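Local coordinates for protein hydrazine synthase subunit alpha (Candidatus Kuenenia stuttgartiensis, PDB 5C2V) that makes hydrazine, condensing hydroxylamine from the gamma subunit with ammonia, as the alpha subunit of the two-step hydrazine synthase complex, and carries two c-type hemes, at residues T84-K89 against Y392-I397; I129-G134 against G237-S242; R503-Y508 against I757-D762. One frame throughout, in Å; residues are numbered along the deposited sequence.

Interaction 1: T84-K89 against Y392-I397; sequences TYWDGK and YKPRWI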
loop_
_atom_site.group_PDB
_atom_site.type_symbol
_atom_site.label_atom_id
_atom_site.label_comp_id
_atom_site.label_asym_id
_atom_site.label_seq_id
_atom_site.Cartn_x
_atom_site.Cartn_y
_atom_site.Cartn_z
ATOM N N THR D 84 -18.296 -34.273 9.230
ATOM C CA THR D 84 -19.293 -35.339 9.172
ATOM C C THR D 84 -19.321 -36.029 7.811
ATOM O O THR D 84 -19.014 -35.420 6.785
ATOM C CB THR D 84 -20.712 -34.812 9.486
ATOM O OG1 THR D 84 -21.144 -33.931 8.443
ATOM C CG2 THR D 84 -20.727 -34.069 10.815
ATOM N N TYR D 85 -19.693 -37.306 7.812
ATOM C CA TYR D 85 -19.840 -38.067 6.577
ATOM C C TYR D 85 -21.131 -37.653 5.878
ATOM O O TYR D 85 -21.868 -36.800 6.374
ATOM C CB TYR D 85 -19.832 -39.571 6.867
ATOM C CG TYR D 85 -19.532 -40.454 5.671
ATOM C CD1 TYR D 85 -18.291 -40.415 5.047
ATOM C CD2 TYR D 85 -20.483 -41.339 5.180
ATOM C CE1 TYR D 85 -18.010 -41.225 3.960
ATOM C CE2 TYR D 85 -20.212 -42.152 4.095
ATOM C CZ TYR D 85 -18.975 -42.091 3.489
ATOM O OH TYR D 85 -18.704 -42.900 2.408
ATOM N N TRP D 86 -21.404 -38.259 4.730
ATOM C CA TRP D 86 -22.547 -37.871 3.914
ATOM C C TRP D 86 -23.880 -38.190 4.589
ATOM O O TRP D 86 -24.811 -37.388 4.541
ATOM C CB TRP D 86 -22.475 -38.555 2.548
ATOM C CG TRP D 86 -21.132 -38.424 1.894
ATOM C CD1 TRP D 86 -20.182 -39.396 1.769
ATOM C CD2 TRP D 86 -20.584 -37.248 1.285
ATOM N NE1 TRP D 86 -19.081 -38.902 1.114
ATOM C CE2 TRP D 86 -19.301 -37.585 0.807
ATOM C CE3 TRP D 86 -21.054 -35.944 1.095
ATOM C CZ2 TRP D 86 -18.484 -36.666 0.152
ATOM C CZ3 TRP D 86 -20.240 -35.034 0.444
ATOM C CH2 TRP D 86 -18.969 -35.399 -0.019
ATOM N N ASP D 87 -23.971 -39.361 5.212
ATOM C CA ASP D 87 -25.210 -39.786 5.861
ATOM C C ASP D 87 -25.378 -39.187 7.257
ATOM O O ASP D 87 -26.495 -39.082 7.763
ATOM C CB ASP D 87 -25.266 -41.311 5.948
ATOM C CG ASP D 87 -24.112 -41.892 6.740
ATOM O OD1 ASP D 87 -23.081 -41.202 6.884
ATOM O OD2 ASP D 87 -24.235 -43.039 7.218
ATOM N N GLY D 88 -24.268 -38.794 7.870
ATOM C CA GLY D 88 -24.298 -38.210 9.200
ATOM C C GLY D 88 -24.233 -39.223 10.328
ATOM O O GLY D 88 -24.534 -38.896 11.477
ATOM N N LYS D 89 -23.862 -40.459 10.005
ATOM C CA LYS D 89 -23.714 -41.499 11.021
ATOM C C LYS D 89 -22.264 -41.691 11.466
ATOM O O LYS D 89 -21.984 -42.491 12.359
ATOM C CB LYS D 89 -24.280 -42.826 10.509
ATOM C CG LYS D 89 -25.774 -42.784 10.242
ATOM C CD LYS D 89 -26.534 -42.349 11.485
ATOM C CE LYS D 89 -27.946 -41.898 11.146
ATOM N NZ LYS D 89 -28.689 -42.931 10.372
ATOM N N TYR D 392 -25.492 -33.598 0.527
ATOM C CA TYR D 392 -25.486 -33.976 -0.878
ATOM C C TYR D 392 -24.046 -34.111 -1.354
ATOM O O TYR D 392 -23.154 -33.423 -0.857
ATOM C CB TYR D 392 -26.241 -32.951 -1.724
ATOM C CG TYR D 392 -26.589 -33.452 -3.106
ATOM C CD1 TYR D 392 -27.641 -34.339 -3.297
ATOM C CD2 TYR D 392 -25.871 -33.038 -4.220
ATOM C CE1 TYR D 392 -27.966 -34.802 -4.556
ATOM C CE2 TYR D 392 -26.189 -33.496 -5.485
ATOM C CZ TYR D 392 -27.237 -34.377 -5.647
ATOM O OH TYR D 392 -27.559 -34.835 -6.904
ATOM N N LYS D 393 -23.818 -35.002 -2.312
ATOM C CA LYS D 393 -22.469 -35.253 -2.800
ATOM C C LYS D 393 -22.151 -34.426 -4.040
ATOM O O LYS D 393 -22.922 -34.415 -5.000
ATOM C CB LYS D 393 -22.277 -36.739 -3.103
ATOM C CG LYS D 393 -22.239 -37.619 -1.866
ATOM C CD LYS D 393 -22.206 -39.092 -2.243
ATOM C CE LYS D 393 -22.257 -39.978 -1.011
ATOM N NZ LYS D 393 -21.653 -41.316 -1.264
ATOM N N PRO D 394 -21.011 -33.722 -4.016
ATOM C CA PRO D 394 -20.533 -32.960 -5.173
ATOM C C PRO D 394 -20.021 -33.878 -6.276
ATOM O O PRO D 394 -19.699 -35.037 -6.014
ATOM C CB PRO D 394 -19.391 -32.111 -4.597
ATOM C CG PRO D 394 -19.570 -32.159 -3.110
ATOM C CD PRO D 394 -20.171 -33.496 -2.829
ATOM N N ARG D 395 -19.947 -33.355 -7.494
ATOM C CA ARG D 395 -19.461 -34.117 -8.636
ATOM C C ARG D 395 -18.005 -34.524 -8.440
ATOM O O ARG D 395 -17.221 -33.774 -7.859
ATOM C CB ARG D 395 -19.614 -33.293 -9.915
ATOM C CG ARG D 395 -20.986 -32.660 -10.054
ATOM C CD ARG D 395 -20.977 -31.480 -11.008
ATOM N NE ARG D 395 -22.264 -30.790 -11.005
ATOM C CZ ARG D 395 -22.812 -30.222 -12.074
ATOM N NH1 ARG D 395 -22.183 -30.258 -13.240
ATOM N NH2 ARG D 395 -23.988 -29.619 -11.977
ATOM N N TRP D 396 -17.645 -35.713 -8.910
ATOM C CA TRP D 396 -16.253 -36.139 -8.850
ATOM C C TRP D 396 -15.615 -36.055 -10.232
ATOM O O TRP D 396 -16.121 -36.617 -11.205
ATOM C CB TRP D 396 -16.128 -37.553 -8.266
ATOM C CG TRP D 396 -16.683 -38.656 -9.114
ATOM C CD1 TRP D 396 -17.984 -39.060 -9.187
ATOM C CD2 TRP D 396 -15.945 -39.519 -9.990
ATOM N NE1 TRP D 396 -18.105 -40.111 -10.064
ATOM C CE2 TRP D 396 -16.867 -40.412 -10.569
ATOM C CE3 TRP D 396 -14.596 -39.617 -10.344
ATOM C CZ2 TRP D 396 -16.484 -41.392 -11.484
ATOM C CZ3 TRP D 396 -14.218 -40.589 -11.253
ATOM C CH2 TRP D 396 -15.158 -41.464 -11.811
ATOM N N ILE D 397 -14.506 -35.328 -10.307
ATOM C CA ILE D 397 -13.838 -35.049 -11.572
ATOM C C ILE D 397 -12.836 -36.145 -11.923
ATOM O O ILE D 397 -12.167 -36.690 -11.045
ATOM C CB ILE D 397 -13.118 -33.683 -11.525
ATOM C CG1 ILE D 397 -14.044 -32.612 -10.942
ATOM C CG2 ILE D 397 -12.633 -33.274 -12.909
ATOM C CD1 ILE D 397 -15.323 -32.413 -11.727
#

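Interaction 2: I129-G134 against G237-S242; sequences IYYAAG and GNILFS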
loop_
_atom_site.group_PDB
_atom_site.type_symbol
_atom_site.label_atom_id
_atom_site.label_comp_id
_atom_site.label_asym_id
_atom_site.label_seq_id
_atom_site.Cartn_x
_atom_site.Cartn_y
_atom_site.Cartn_z
ATOM N N ILE D 129 -11.510 -33.918 5.127
ATOM C CA ILE D 129 -12.856 -33.852 4.565
ATOM C C ILE D 129 -13.105 -35.044 3.651
ATOM O O ILE D 129 -12.164 -35.640 3.121
ATOM C CB ILE D 129 -13.100 -32.553 3.763
ATOM C CG1 ILE D 129 -12.099 -32.435 2.612
ATOM C CG2 ILE D 129 -13.043 -31.330 4.670
ATOM C CD1 ILE D 129 -12.365 -31.270 1.688
ATOM N N TYR D 130 -14.375 -35.389 3.468
ATOM C CA TYR D 130 -14.742 -36.475 2.571
ATOM C C TYR D 130 -15.045 -35.944 1.178
ATOM O O TYR D 130 -15.799 -34.986 1.012
ATOM C CB TYR D 130 -15.948 -37.247 3.109
ATOM C CG TYR D 130 -15.665 -38.032 4.369
ATOM C CD1 TYR D 130 -14.812 -39.129 4.350
ATOM C CD2 TYR D 130 -16.258 -37.685 5.574
ATOM C CE1 TYR D 130 -14.553 -39.852 5.498
ATOM C CE2 TYR D 130 -16.006 -38.403 6.729
ATOM C CZ TYR D 130 -15.152 -39.486 6.684
ATOM O OH TYR D 130 -14.897 -40.205 7.828
ATOM N N TYR D 131 -14.434 -36.569 0.181
ATOM C CA TYR D 131 -14.720 -36.264 -1.210
ATOM C C TYR D 131 -15.156 -37.545 -1.887
ATOM O O TYR D 131 -14.386 -38.496 -1.966
ATOM C CB TYR D 131 -13.498 -35.673 -1.907
ATOM C CG TYR D 131 -13.751 -35.258 -3.337
ATOM C CD1 TYR D 131 -14.595 -34.196 -3.631
ATOM C CD2 TYR D 131 -13.142 -35.924 -4.393
ATOM C CE1 TYR D 131 -14.829 -33.809 -4.935
ATOM C CE2 TYR D 131 -13.370 -35.545 -5.702
ATOM C CZ TYR D 131 -14.214 -34.486 -5.966
ATOM O OH TYR D 131 -14.444 -34.099 -7.265
ATOM N N ALA D 132 -16.376 -37.580 -2.400
ATOM C CA ALA D 132 -16.887 -38.845 -2.883
ATOM C C ALA D 132 -16.519 -39.007 -4.351
ATOM O O ALA D 132 -17.073 -38.346 -5.230
ATOM C CB ALA D 132 -18.382 -38.916 -2.679
ATOM N N ALA D 133 -15.576 -39.911 -4.591
ATOM C CA ALA D 133 -15.007 -40.123 -5.913
ATOM C C ALA D 133 -15.323 -41.527 -6.396
ATOM O O ALA D 133 -14.776 -42.506 -5.888
ATOM C CB ALA D 133 -13.504 -39.892 -5.888
ATOM N N GLY D 134 -16.201 -41.623 -7.386
ATOM C CA GLY D 134 -16.696 -42.913 -7.824
ATOM C C GLY D 134 -17.672 -43.489 -6.818
ATOM O O GLY D 134 -18.118 -44.627 -6.954
ATOM N N GLY D 237 -17.787 -29.323 -7.461
ATOM C CA GLY D 237 -17.002 -30.513 -7.175
ATOM C C GLY D 237 -15.487 -30.395 -7.150
ATOM O O GLY D 237 -14.784 -31.355 -7.470
ATOM N N ASN D 238 -14.977 -29.222 -6.786
ATOM C CA ASN D 238 -13.540 -29.055 -6.581
ATOM C C ASN D 238 -13.208 -28.757 -5.118
ATOM O O ASN D 238 -14.103 -28.664 -4.277
ATOM C CB ASN D 238 -12.997 -27.948 -7.483
ATOM C CG ASN D 238 -13.305 -28.190 -8.946
ATOM O OD1 ASN D 238 -12.523 -28.817 -9.662
ATOM N ND2 ASN D 238 -14.451 -27.696 -9.400
ATOM N N ILE D 239 -11.920 -28.608 -4.823
ATOM C CA ILE D 239 -11.465 -28.380 -3.454
ATOM C C ILE D 239 -11.151 -26.909 -3.188
ATOM O O ILE D 239 -10.252 -26.335 -3.803
ATOM C CB ILE D 239 -10.212 -29.218 -3.130
ATOM C CG1 ILE D 239 -10.447 -30.690 -3.477
ATOM C CG2 ILE D 239 -9.828 -29.062 -1.665
ATOM C CD1 ILE D 239 -11.582 -31.329 -2.707
ATOM N N LEU D 240 -11.902 -26.313 -2.267
ATOM C CA LEU D 240 -11.711 -24.920 -1.874
ATOM C C LEU D 240 -10.827 -24.826 -0.636
ATOM O O LEU D 240 -11.084 -25.498 0.362
ATOM C CB LEU D 240 -13.062 -24.254 -1.604
ATOM C CG LEU D 240 -13.058 -22.808 -1.105
ATOM C CD1 LEU D 240 -12.873 -21.835 -2.258
ATOM C CD2 LEU D 240 -14.333 -22.502 -0.334
ATOM N N PHE D 241 -9.789 -23.995 -0.693
ATOM C CA PHE D 241 -8.871 -23.884 0.436
ATOM C C PHE D 241 -8.104 -22.564 0.482
ATOM O O PHE D 241 -8.253 -21.706 -0.391
ATOM C CB PHE D 241 -7.878 -25.052 0.423
ATOM C CG PHE D 241 -6.992 -25.088 -0.792
ATOM C CD1 PHE D 241 -7.452 -25.614 -1.988
ATOM C CD2 PHE D 241 -5.691 -24.614 -0.732
ATOM C CE1 PHE D 241 -6.637 -25.653 -3.105
ATOM C CE2 PHE D 241 -4.871 -24.652 -1.845
ATOM C CZ PHE D 241 -5.345 -25.173 -3.032
ATOM N N SER D 242 -7.280 -22.423 1.516
ATOM C CA SER D 242 -6.461 -21.234 1.707
ATOM C C SER D 242 -5.011 -21.521 1.344
ATOM O O SER D 242 -4.473 -22.578 1.675
ATOM C CB SER D 242 -6.552 -20.741 3.153
ATOM O OG SER D 242 -7.889 -20.450 3.516
#

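Interaction 3: R503-Y508 against I757-D762; sequences RGIIGY and IVEWID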
loop_
_atom_site.group_PDB
_atom_site.type_symbol
_atom_site.label_atom_id
_atom_site.label_comp_id
_atom_site.label_asym_id
_atom_site.label_seq_id
_atom_site.Cartn_x
_atom_site.Cartn_y
_atom_site.Cartn_z
ATOM N N ARG D 503 16.855 -21.536 -4.082
ATOM C CA ARG D 503 16.217 -22.001 -5.305
ATOM C C ARG D 503 17.264 -22.261 -6.382
ATOM O O ARG D 503 18.424 -21.877 -6.237
ATOM C CB ARG D 503 15.178 -20.993 -5.793
ATOM C CG ARG D 503 15.677 -19.566 -5.897
ATOM C CD ARG D 503 14.504 -18.605 -5.902
ATOM N NE ARG D 503 13.783 -18.637 -4.634
ATOM C CZ ARG D 503 12.588 -18.088 -4.438
ATOM N NH1 ARG D 503 11.971 -17.468 -5.435
ATOM N NH2 ARG D 503 12.008 -18.164 -3.248
ATOM N N GLY D 504 16.853 -22.926 -7.456
ATOM C CA GLY D 504 17.770 -23.270 -8.526
ATOM C C GLY D 504 17.084 -23.257 -9.875
ATOM O O GLY D 504 15.876 -23.041 -9.964
ATOM N N ILE D 505 17.858 -23.477 -10.930
ATOM C CA ILE D 505 17.340 -23.359 -12.286
ATOM C C ILE D 505 16.847 -24.693 -12.836
ATOM O O ILE D 505 17.637 -25.610 -13.063
ATOM C CB ILE D 505 18.410 -22.792 -13.240
ATOM C CG1 ILE D 505 18.974 -21.480 -12.692
ATOM C CG2 ILE D 505 17.834 -22.592 -14.633
ATOM C CD1 ILE D 505 20.075 -20.884 -13.544
ATOM N N ILE D 506 15.537 -24.797 -13.045
ATOM C CA ILE D 506 14.975 -25.943 -13.748
ATOM C C ILE D 506 15.525 -25.944 -15.163
ATOM O O ILE D 506 15.989 -26.972 -15.661
ATOM C CB ILE D 506 13.433 -25.913 -13.780
ATOM C CG1 ILE D 506 12.865 -26.487 -12.485
ATOM C CG2 ILE D 506 12.902 -26.709 -14.963
ATOM C CD1 ILE D 506 11.357 -26.566 -12.465
ATOM N N GLY D 507 15.485 -24.782 -15.807
ATOM C CA GLY D 507 16.084 -24.658 -17.124
ATOM C C GLY D 507 15.445 -23.589 -17.984
ATOM O O GLY D 507 14.467 -22.973 -17.587
ATOM N N TYR D 508 15.985 -23.386 -19.178
ATOM C CA TYR D 508 15.488 -22.338 -20.060
ATOM C C TYR D 508 14.736 -22.912 -21.251
ATOM O O TYR D 508 15.045 -24.008 -21.719
ATOM C CB TYR D 508 16.639 -21.466 -20.555
ATOM C CG TYR D 508 17.344 -20.682 -19.473
ATOM C CD1 TYR D 508 16.997 -19.363 -19.211
ATOM C CD2 TYR D 508 18.372 -21.251 -18.731
ATOM C CE1 TYR D 508 17.649 -18.635 -18.235
ATOM C CE2 TYR D 508 19.029 -20.530 -17.752
ATOM C CZ TYR D 508 18.661 -19.223 -17.507
ATOM O OH TYR D 508 19.308 -18.499 -16.532
ATOM N N ILE D 757 26.461 -13.426 -12.929
ATOM C CA ILE D 757 25.971 -12.403 -12.008
ATOM C C ILE D 757 24.494 -12.102 -12.271
ATOM O O ILE D 757 23.692 -12.002 -11.334
ATOM C CB ILE D 757 26.793 -11.104 -12.117
ATOM C CG1 ILE D 757 28.253 -11.369 -11.747
ATOM C CG2 ILE D 757 26.208 -10.022 -11.222
ATOM C CD1 ILE D 757 29.132 -10.140 -11.809
ATOM N N VAL D 758 24.140 -11.968 -13.548
ATOM C CA VAL D 758 22.752 -11.736 -13.946
ATOM C C VAL D 758 21.823 -12.826 -13.411
ATOM O O VAL D 758 20.785 -12.532 -12.811
ATOM C CB VAL D 758 22.609 -11.666 -15.481
ATOM C CG1 VAL D 758 21.141 -11.605 -15.878
ATOM C CG2 VAL D 758 23.368 -10.468 -16.032
ATOM N N GLU D 759 22.210 -14.080 -13.625
ATOM C CA GLU D 759 21.452 -15.223 -13.128
ATOM C C GLU D 759 21.331 -15.190 -11.611
ATOM O O GLU D 759 20.257 -15.445 -11.063
ATOM C CB GLU D 759 22.104 -16.536 -13.564
ATOM C CG GLU D 759 21.822 -16.927 -15.001
ATOM C CD GLU D 759 22.402 -18.282 -15.357
ATOM O OE1 GLU D 759 23.498 -18.612 -14.856
ATOM O OE2 GLU D 759 21.757 -19.020 -16.131
ATOM N N TRP D 760 22.438 -14.880 -10.943
ATOM C CA TRP D 760 22.454 -14.793 -9.488
ATOM C C TRP D 760 21.433 -13.782 -8.979
ATOM O O TRP D 760 20.676 -14.070 -8.053
ATOM C CB TRP D 760 23.851 -14.421 -8.985
ATOM C CG TRP D 760 23.883 -14.062 -7.530
ATOM C CD1 TRP D 760 23.591 -14.879 -6.476
ATOM C CD2 TRP D 760 24.232 -12.791 -6.969
ATOM N NE1 TRP D 760 23.733 -14.194 -5.294
ATOM C CE2 TRP D 760 24.127 -12.911 -5.569
ATOM C CE3 TRP D 760 24.623 -11.565 -7.513
ATOM C CZ2 TRP D 760 24.397 -11.850 -4.706
ATOM C CZ3 TRP D 760 24.892 -10.514 -6.656
ATOM C CH2 TRP D 760 24.778 -10.662 -5.269
ATOM N N ILE D 761 21.407 -12.605 -9.595
ATOM C CA ILE D 761 20.471 -11.563 -9.186
ATOM C C ILE D 761 19.023 -11.945 -9.496
ATOM O O ILE D 761 18.132 -11.756 -8.665
ATOM C CB ILE D 761 20.801 -10.219 -9.859
ATOM C CG1 ILE D 761 22.203 -9.760 -9.457
ATOM C CG2 ILE D 761 19.777 -9.166 -9.484
ATOM C CD1 ILE D 761 22.567 -8.387 -9.969
ATOM N N ASP D 762 18.792 -12.492 -10.686
ATOM C CA ASP D 762 17.450 -12.907 -11.090
ATOM C C ASP D 762 16.902 -14.026 -10.205
ATOM O O ASP D 762 15.689 -14.157 -10.037
ATOM C CB ASP D 762 17.447 -13.354 -12.553
ATOM C CG ASP D 762 17.030 -12.246 -13.500
ATOM O OD1 ASP D 762 16.948 -11.081 -13.057
ATOM O OD2 ASP D 762 16.789 -12.541 -14.688
#

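Interaction 1: T84-K89 against Y392-I397
With CG beside the backbone N in both residues (chi1 -49° in Trp-86, -70° in Lys-393), the indole of Trp-86 and the aliphatic chain of Lys-393 cross at about a right angle. Beyond CG the lysine chain is extended and runs over one face of the indole. Its CG sits above the six-membered ring, 3.6 Å from Trp-86 CD2, and its CE lies over the five-membered ring, 3.6 Å from the centroid, as a CH-pi contact. Lys-393 NZ is farther along, 4.3 Å from that centroid, so the cation-pi term is modest. The ammonium's stronger partner is Ile-136 O. At the far end of the indole, Pro-394 CD meets Trp-86 CH2 at 3.6 Å, and Tyr-392 O approaches CZ3 obliquely. The turn between strands 76-84 and 90-97 thus packs on the loop after strand 381-387, also joined to it by the Trp-86/Lys-391 backbone hydrogen bond. Arg-20 of the gamma subunit hydrogen-bonds to Lys-393 O. The flat indole offers a face to lysine, apolar along its methylenes and charged at its end. No hydrogen bond crosses between segments 84-89 and 392-397, which implies a contact mainly of van der Waals and CH-pi character with an off-centre cation-pi part.

Interaction 2: I129-G134 against G237-S242
Tyr-131 and Gly-237 supply the polar half of this buried contact. Tyr-131 OH lies 2.8 Å from Gly-237 O, a hydrogen-bonding distance. The carbonyl approaches the ring obliquely, with Tyr-131 CE1 3.5 Å from Gly-237 O. The ring gets there because CG is anti to the backbone N (chi1 -177°), which swings the phenol toward the turn that precedes strand 239-245. The hydroxyl also accepts a hydrogen bond from Ile-397 N and has a weak one with Arg-395 O; which of the two carbonyls takes its proton is left open. Tyrosine suits the site because one hydroxyl can accept from an N-H and offer its single proton to a carbonyl. Glycine suits position 237 for a backbone reason: with phi 91° and psi 30°, a side chain would press on the carbonyl O of the residue before.

The apolar half centres on Ile-239, whose CD1 comes 4.3 Å from Tyr-131 CD1 and 4.5 Å from Ile-129 CD1. These are loose van der Waals contacts, made by the end of a branched chain that reaches between two residues of one strand. Ile-129 and Tyr-131 both lean on Ile-167 of the adjoining strand 154-171, and Ile-129 also packs on Pro-231 and Trp-232.

Strand 124-131 and strand 239-245 belong to two different antiparallel sheets. Isoleucines and a tyrosine between such sheets are consistent with packing between consecutive blades of the six-bladed beta-propeller in the N-terminal domain.

Interaction 3: R503-Y508 against I757-D762
Tyr-508 and Glu-759 join the antiparallel sheet of the middle domain to helix 751-762 of the C-terminal cytochrome c domain. Strand 503-510 is an outermost strand of that sheet within this chain, and it carries a classic beta bulge in which Ile-506 and Gly-507 both face Ile-464. The extra residue alters the usual alternation, and Ile-505 and Tyr-508, three positions apart, can both direct their side chains at the helix. Gly-507 takes a backbone conformation (phi 153°) that is hard for a residue with a CB.

The close part of the contact is polar. Tyr-508 OH donates to Glu-759 OE2 at 2.5 Å, with the carboxylate oxygen at the edge of the ring and near its plane. The glutamate chain is extended beyond CG and spans the gap from the helix. Tyrosine is long enough to reach it from the strand with a donor at its end, and glutamate can take the phenol while also meeting Arg-642, to which OE2 is salt-bridged. Tyr-508 OH is hydrogen-bonded to Arg-463 NE as well, and Arg-463 in turn salt-bridges Asp-762, one helical turn along. Two arginines beside a buried carboxylate would probably favour its ionised form.

The looser part is Ile-505. Its CD1 lies 3.6 Å from Glu-759 OE2, with no hydrogen bond, and the backbones stay well apart, the CA atoms of Ile-505 and Glu-759 being 9.2 Å from each other. This side too is buried rather than open to solvent. An isoleucine here fills space beside the carboxylate, whose plane lies only 14° from that of the tyrosine ring, and OE2 receives the phenol through its anti lone pair, the one away from OE1.

From the N terminus, the chain first passes 84-89, then 129-134 and 237-242, and only afterwards 392-397. Interaction 2 therefore closes a loop of about a hundred residues that lies wholly within the longer loop closed by interaction 1, and none of the loops cross. Interaction 1 joins the turn after strand 76-84 to the loop after strand 381-387; interaction 2 joins the sheet containing strand 124-131 to the next one, containing strand 239-245. The two touch through the 392-397 segment. Interaction 3 follows in series, its centre about 46 Å from that of interaction 1 and about 37 Å from that of interaction 2, and it joins the middle domain to the C-terminal heme domain.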